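Local coordinates for protein ASCH domain (Vibrio cholerae TMA 21, PDB 3S9X) that is of unknown function but carries an ASCH domain of the PUA clan, a group associated with RNA binding, so a role with RNA or nucleotides is possible, at residues D49-G54 / E152-V157; E63-Y66 / G70-M73. All blocks are in the same frame, centred on the assembly; numbering follows the deposited sequence.

In the fold
After two N-terminal helices and the edge strand 32-35, the chain enters helix 41-52, whose last turn supplies the first half of contact 1. Strand 58-62, at the other edge of the mixed sheet, leads into the short helix 64-67, and contact 2 closes at once as residues 70-73 fold back on that helix across a three-residue gap. The chain then builds strands 79-83 and 89-102 and the long helix 121-139 before strand 148-158 returns to complete contact 1. The small local loop therefore falls within the long one without crossing it. Contact 1 joins a helix to the sheet; contact 2 shapes a surface turn, and the centres of the two contacts lie about 23 Å apart.

Contact 1: residues D49-G54 / E152-V157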
loop_
_atom_site.group_PDB
_atom_site.type_symbol
_atom_site.label_atom_id
_atom_site.label_comp_id
_atom_site.label_asym_id
_atom_site.label_seq_id
_atom_site.Cartn_x
_atom_site.Cartn_y
_atom_site.Cartn_z
ATOM N N ASP A 49 -4.354 -1.543 -11.154
ATOM C CA ASP A 49 -4.532 -0.715 -12.315
ATOM C C ASP A 49 -4.752 0.756 -11.969
ATOM O O ASP A 49 -4.249 1.626 -12.672
ATOM C CB ASP A 49 -5.734 -1.230 -13.163
ATOM C CG ASP A 49 -5.715 -0.679 -14.529
ATOM O OD1 ASP A 49 -4.774 -0.956 -15.272
ATOM O OD2 ASP A 49 -6.661 0.048 -14.842
ATOM N N LEU A 50 -5.487 1.048 -10.912
ATOM C CA LEU A 50 -5.632 2.421 -10.445
ATOM C C LEU A 50 -4.296 2.980 -10.079
ATOM O O LEU A 50 -3.997 4.166 -10.330
ATOM C CB LEU A 50 -6.567 2.480 -9.222
ATOM C CG LEU A 50 -8.040 2.296 -9.451
ATOM C CD1 LEU A 50 -8.717 2.135 -8.102
ATOM C CD2 LEU A 50 -8.679 3.446 -10.286
ATOM N N ILE A 51 -3.452 2.165 -9.406
ATOM C CA ILE A 51 -2.127 2.674 -9.010
ATOM C C ILE A 51 -1.284 2.948 -10.265
ATOM O O ILE A 51 -0.692 4.005 -10.428
ATOM C CB ILE A 51 -1.375 1.711 -8.085
ATOM C CG1 ILE A 51 -2.142 1.586 -6.744
ATOM C CG2 ILE A 51 0.072 2.081 -7.868
ATOM C CD1 ILE A 51 -1.722 0.480 -5.810
ATOM N N LEU A 52 -1.265 1.983 -11.179
ATOM C CA LEU A 52 -0.569 2.088 -12.468
ATOM C C LEU A 52 -0.844 3.430 -13.121
ATOM O O LEU A 52 0.041 4.109 -13.642
ATOM C CB LEU A 52 -0.896 0.900 -13.384
ATOM C CG LEU A 52 -0.375 0.928 -14.826
ATOM C CD1 LEU A 52 1.172 0.791 -14.823
ATOM C CD2 LEU A 52 -1.031 -0.196 -15.624
ATOM N N ARG A 53 -2.142 3.746 -13.196
ATOM C CA ARG A 53 -2.666 4.911 -13.926
ATOM C C ARG A 53 -2.588 6.226 -13.139
ATOM O O ARG A 53 -3.062 7.275 -13.659
ATOM C CB ARG A 53 -4.030 4.656 -14.476
ATOM C CG ARG A 53 -4.044 3.507 -15.493
ATOM C CD ARG A 53 -5.301 3.340 -16.218
ATOM N NE ARG A 53 -6.325 2.923 -15.316
ATOM C CZ ARG A 53 -7.280 3.652 -14.788
ATOM N NH1 ARG A 53 -8.141 3.093 -13.917
ATOM N NH2 ARG A 53 -7.346 4.928 -15.062
ATOM N N GLY A 54 -2.075 6.195 -11.901
ATOM C CA GLY A 54 -1.986 7.402 -11.112
ATOM C C GLY A 54 -3.255 7.841 -10.424
ATOM O O GLY A 54 -3.317 8.951 -9.894
ATOM N N GLU A 152 -0.266 6.146 4.133
ATOM C CA GLU A 152 0.902 6.147 3.245
ATOM C C GLU A 152 0.540 6.815 1.920
ATOM O O GLU A 152 -0.564 6.578 1.384
ATOM C CB GLU A 152 1.357 4.727 2.940
ATOM C CG GLU A 152 1.806 3.986 4.134
ATOM C CD GLU A 152 1.996 2.459 3.864
ATOM O OE1 GLU A 152 2.678 2.162 2.888
ATOM O OE2 GLU A 152 1.526 1.682 4.713
ATOM N N HIS A 153 1.387 7.716 1.450
ATOM C CA HIS A 153 1.283 8.237 0.106
ATOM C C HIS A 153 2.437 7.669 -0.717
ATOM O O HIS A 153 3.529 7.399 -0.167
ATOM C CB HIS A 153 1.301 9.739 0.084
ATOM C CG HIS A 153 0.058 10.380 0.609
ATOM N ND1 HIS A 153 -0.255 10.460 1.933
ATOM C CD2 HIS A 153 -0.928 11.003 -0.051
ATOM C CE1 HIS A 153 -1.400 11.125 2.061
ATOM N NE2 HIS A 153 -1.857 11.413 0.876
ATOM N N PHE A 154 2.252 7.524 -2.015
ATOM C CA PHE A 154 3.248 6.901 -2.852
ATOM C C PHE A 154 3.088 7.387 -4.327
ATOM O O PHE A 154 2.065 7.966 -4.678
ATOM C CB PHE A 154 3.234 5.367 -2.724
ATOM C CG PHE A 154 1.880 4.770 -2.949
ATOM C CD1 PHE A 154 1.286 4.704 -4.187
ATOM C CD2 PHE A 154 1.149 4.289 -1.853
ATOM C CE1 PHE A 154 0.016 4.087 -4.333
ATOM C CE2 PHE A 154 -0.095 3.728 -2.002
ATOM C CZ PHE A 154 -0.642 3.604 -3.267
ATOM N N LYS A 155 4.113 7.053 -5.103
ATOM C CA LYS A 155 4.160 7.411 -6.503
ATOM C C LYS A 155 4.663 6.241 -7.306
ATOM O O LYS A 155 5.516 5.497 -6.833
ATOM C CB LYS A 155 5.019 8.626 -6.737
ATOM C CG LYS A 155 6.478 8.427 -6.478
ATOM C CD LYS A 155 7.378 9.647 -6.638
ATOM C CE LYS A 155 8.828 9.387 -6.317
ATOM N NZ LYS A 155 9.661 10.636 -6.425
ATOM N N VAL A 156 4.198 6.092 -8.548
ATOM C CA VAL A 156 4.713 5.117 -9.472
ATOM C C VAL A 156 6.111 5.563 -9.933
ATOM O O VAL A 156 6.227 6.692 -10.385
ATOM C CB VAL A 156 3.766 4.858 -10.648
ATOM C CG1 VAL A 156 4.417 3.971 -11.662
ATOM C CG2 VAL A 156 2.471 4.204 -10.125
ATOM N N VAL A 157 7.097 4.646 -9.903
ATOM C CA VAL A 157 8.415 4.870 -10.459
ATOM C C VAL A 157 8.764 3.952 -11.625
ATOM O O VAL A 157 9.759 4.170 -12.313
ATOM C CB VAL A 157 9.507 4.813 -9.339
ATOM C CG1 VAL A 157 9.235 5.915 -8.282
ATOM C CG2 VAL A 157 9.661 3.411 -8.713
#
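Ile51 sets the last turn of helix 41-52 against Phe154 and Val156 of strand 148-158, a helix-on-sheet packing against the mixed sheet of this ASCH (PUA-clan) domain. The tight part is apolar and centres on one side chain. Ile51 CG2 lies 3.9 Å from Val156 CG2 and 4.1 Å from Phe154 CE1, so a single methyl serves both strand residues. The other branch, CG1 to CD1, touches CE1 and CZ of the same ring, with Ile51 CD1 4.2 Å from Phe154 CZ. Isoleucine and phenylalanine cross at about a right angle. Phe154 reaches the helix because its CG sits between the backbone N and the carbonyl carbon (chi1 53°), which swings the ring across although its CB does not point at the helix. Cys91 and Ile93 of strand 89-102, Val82 and Phe37 also pack on Ile51, which is buried.

The outer side is looser. Leu52 turns its CB away from the strand and leans on His159, although the backbones come nearest here, with Leu52 CA 6.8 Å from Val156 CA. Asp49 and Arg53 stand on the far side of the helix, away from the strand, where a salt bridge joins them one turn apart: Arg53 NE meets Asp49 OD2 at 2.9 Å in a nearly straight bond (166°), within the guanidinium plane but from above the carboxylate plane.

The helix stops in a Schellman motif, with Gly54 at positive phi as the first non-helical residue. No hydrogen bond joins 49-54 to 152-157. The polar helix atom that the strand comes closest to is Ile51 O, which accepts the hydrogen bond of Gly54 N (3.0 Å). Val156 CG2 approaches this same Ile51 O to 3.2 Å.

Contact 2: residues E63-Y66 / G70-M73; sequences EYWY and GELM
Glu71 N reaches back to Trp65 O (2.9 Å, 155° at the hydrogen), closing the C-terminal turn of helix 64-67, where Gly70 leaves the helix with positive phi and its N makes a weak hydrogen bond to Tyr66 O. Side chains then line both flanks of this turn. On one, Glu71 lies alongside Trp65 and points the same way, its chain extended beyond CG, with carboxylate and indole planes 33° apart. Glu71 OE1 comes obliquely to within 3.2 Å of Trp65 CE3, while the indole NE1 is hydrogen-bonded to Glu135 OE1 of helix 121-139.

On the other flank, the Tyr66 ring lies between Trp65 CB over one face and Met73 SE obliquely on the opposite side. Two backbone carbonyls meet its ring edge near the ring plane: Glu71 O is 3.4 Å from Tyr66 CD1, and Leu72 O is 3.4 Å from Tyr66 CE1. Its hydroxyl is hydrogen-bonded to Ser61 OG, so the ring is held at its far end as well. Met73, here selenomethionine, adds a Met-aromatic contact. Bends at chi2 and chi3 fold its chain back, bringing SE 4.1 Å from the centroid of the Tyr66 ring; both residues also touch Val150 of strand 148-158. A water molecule bridges the two backbones, donating to Tyr66 O and, at 2.6 Å, to Glu71 O.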
loop_
_atom_site.group_PDB
_atom_site.type_symbol
_atom_site.label_atom_id
_atom_site.label_comp_id
_atom_site.label_asym_id
_atom_site.label_seq_id
_atom_site.Cartn_x
_atom_site.Cartn_y
_atom_site.Cartn_z
ATOM N N GLU A 63 -3.136 1.148 12.728
ATOM C CA GLU A 63 -1.884 1.351 13.484
ATOM C C GLU A 63 -1.592 0.228 14.504
ATOM O O GLU A 63 -0.434 -0.064 14.784
ATOM C CB GLU A 63 -1.950 2.680 14.193
ATOM C CG GLU A 63 -0.588 3.118 14.682
ATOM C CD GLU A 63 -0.253 2.706 16.053
ATOM O OE1 GLU A 63 -1.148 2.346 16.843
ATOM O OE2 GLU A 63 0.965 2.725 16.327
ATOM N N TYR A 64 -2.634 -0.446 14.950
ATOM C CA TYR A 64 -2.567 -1.549 15.869
ATOM C C TYR A 64 -1.554 -2.582 15.407
ATOM O O TYR A 64 -0.819 -3.181 16.222
ATOM C CB TYR A 64 -3.930 -2.211 15.988
ATOM C CG TYR A 64 -4.043 -3.227 17.112
ATOM C CD1 TYR A 64 -4.491 -2.841 18.376
ATOM C CD2 TYR A 64 -3.760 -4.544 16.915
ATOM C CE1 TYR A 64 -4.635 -3.730 19.387
ATOM C CE2 TYR A 64 -3.947 -5.478 17.924
ATOM C CZ TYR A 64 -4.394 -5.046 19.161
ATOM O OH TYR A 64 -4.547 -5.945 20.197
ATOM N N TRP A 65 -1.439 -2.783 14.087
ATOM C CA TRP A 65 -0.492 -3.782 13.572
ATOM C C TRP A 65 0.936 -3.468 13.963
ATOM O O TRP A 65 1.822 -4.350 14.095
ATOM C CB TRP A 65 -0.559 -3.878 12.042
ATOM C CG TRP A 65 -1.788 -4.558 11.556
ATOM C CD1 TRP A 65 -2.838 -3.968 10.964
ATOM C CD2 TRP A 65 -2.112 -5.952 11.656
ATOM N NE1 TRP A 65 -3.774 -4.899 10.620
ATOM C CE2 TRP A 65 -3.331 -6.132 11.004
ATOM C CE3 TRP A 65 -1.424 -7.098 12.123
ATOM C CZ2 TRP A 65 -3.953 -7.373 10.896
ATOM C CZ3 TRP A 65 -2.025 -8.365 11.979
ATOM C CH2 TRP A 65 -3.278 -8.502 11.376
ATOM N N TYR A 66 1.245 -2.192 14.060
ATOM C CA TYR A 66 2.623 -1.764 14.273
ATOM C C TYR A 66 2.874 -1.647 15.759
ATOM O O TYR A 66 3.798 -2.251 16.281
ATOM C CB TYR A 66 2.948 -0.466 13.568
ATOM C CG TYR A 66 2.490 -0.522 12.118
ATOM C CD1 TYR A 66 3.210 -1.166 11.122
ATOM C CD2 TYR A 66 1.238 -0.018 11.757
ATOM C CE1 TYR A 66 2.694 -1.304 9.838
ATOM C CE2 TYR A 66 0.700 -0.192 10.469
ATOM C CZ TYR A 66 1.455 -0.790 9.512
ATOM O OH TYR A 66 0.982 -0.957 8.226
ATOM N N GLY A 70 3.698 -5.512 16.423
ATOM C CA GLY A 70 5.114 -5.415 16.143
ATOM C C GLY A 70 5.533 -5.395 14.687
ATOM O O GLY A 70 6.697 -5.590 14.389
ATOM N N GLU A 71 4.597 -5.172 13.775
ATOM C CA GLU A 71 4.927 -5.015 12.379
ATOM C C GLU A 71 5.778 -3.780 12.174
ATOM O O GLU A 71 5.641 -2.806 12.893
ATOM C CB GLU A 71 3.699 -4.990 11.533
ATOM C CG GLU A 71 2.961 -6.325 11.482
ATOM C CD GLU A 71 1.958 -6.427 10.293
ATOM O OE1 GLU A 71 1.221 -7.464 10.284
ATOM O OE2 GLU A 71 1.930 -5.505 9.394
ATOM N N LEU A 72 6.705 -3.846 11.241
ATOM C CA LEU A 72 7.534 -2.674 10.988
ATOM C C LEU A 72 6.749 -1.568 10.286
ATOM O O LEU A 72 5.998 -1.806 9.313
ATOM C CB LEU A 72 8.779 -3.021 10.129
ATOM C CG LEU A 72 9.758 -4.063 10.648
ATOM C CD1 LEU A 72 11.101 -4.170 9.859
ATOM C CD2 LEU A 72 10.008 -3.815 12.160
HETATM N N MSE A 73 6.918 -0.353 10.792
HETATM C CA MSE A 73 6.257 0.772 10.124
HETATM C C MSE A 73 6.717 0.948 8.680
HETATM O O MSE A 73 7.889 0.738 8.352
HETATM C CB MSE A 73 6.513 2.083 10.859
HETATM C CG MSE A 73 5.639 2.189 12.119
HETATM SE SE MSE A 73 3.916 2.747 11.810
HETATM C CE MSE A 73 4.289 4.565 11.304
HETATM O O HOH W 1 6.345 -1.088 14.744
#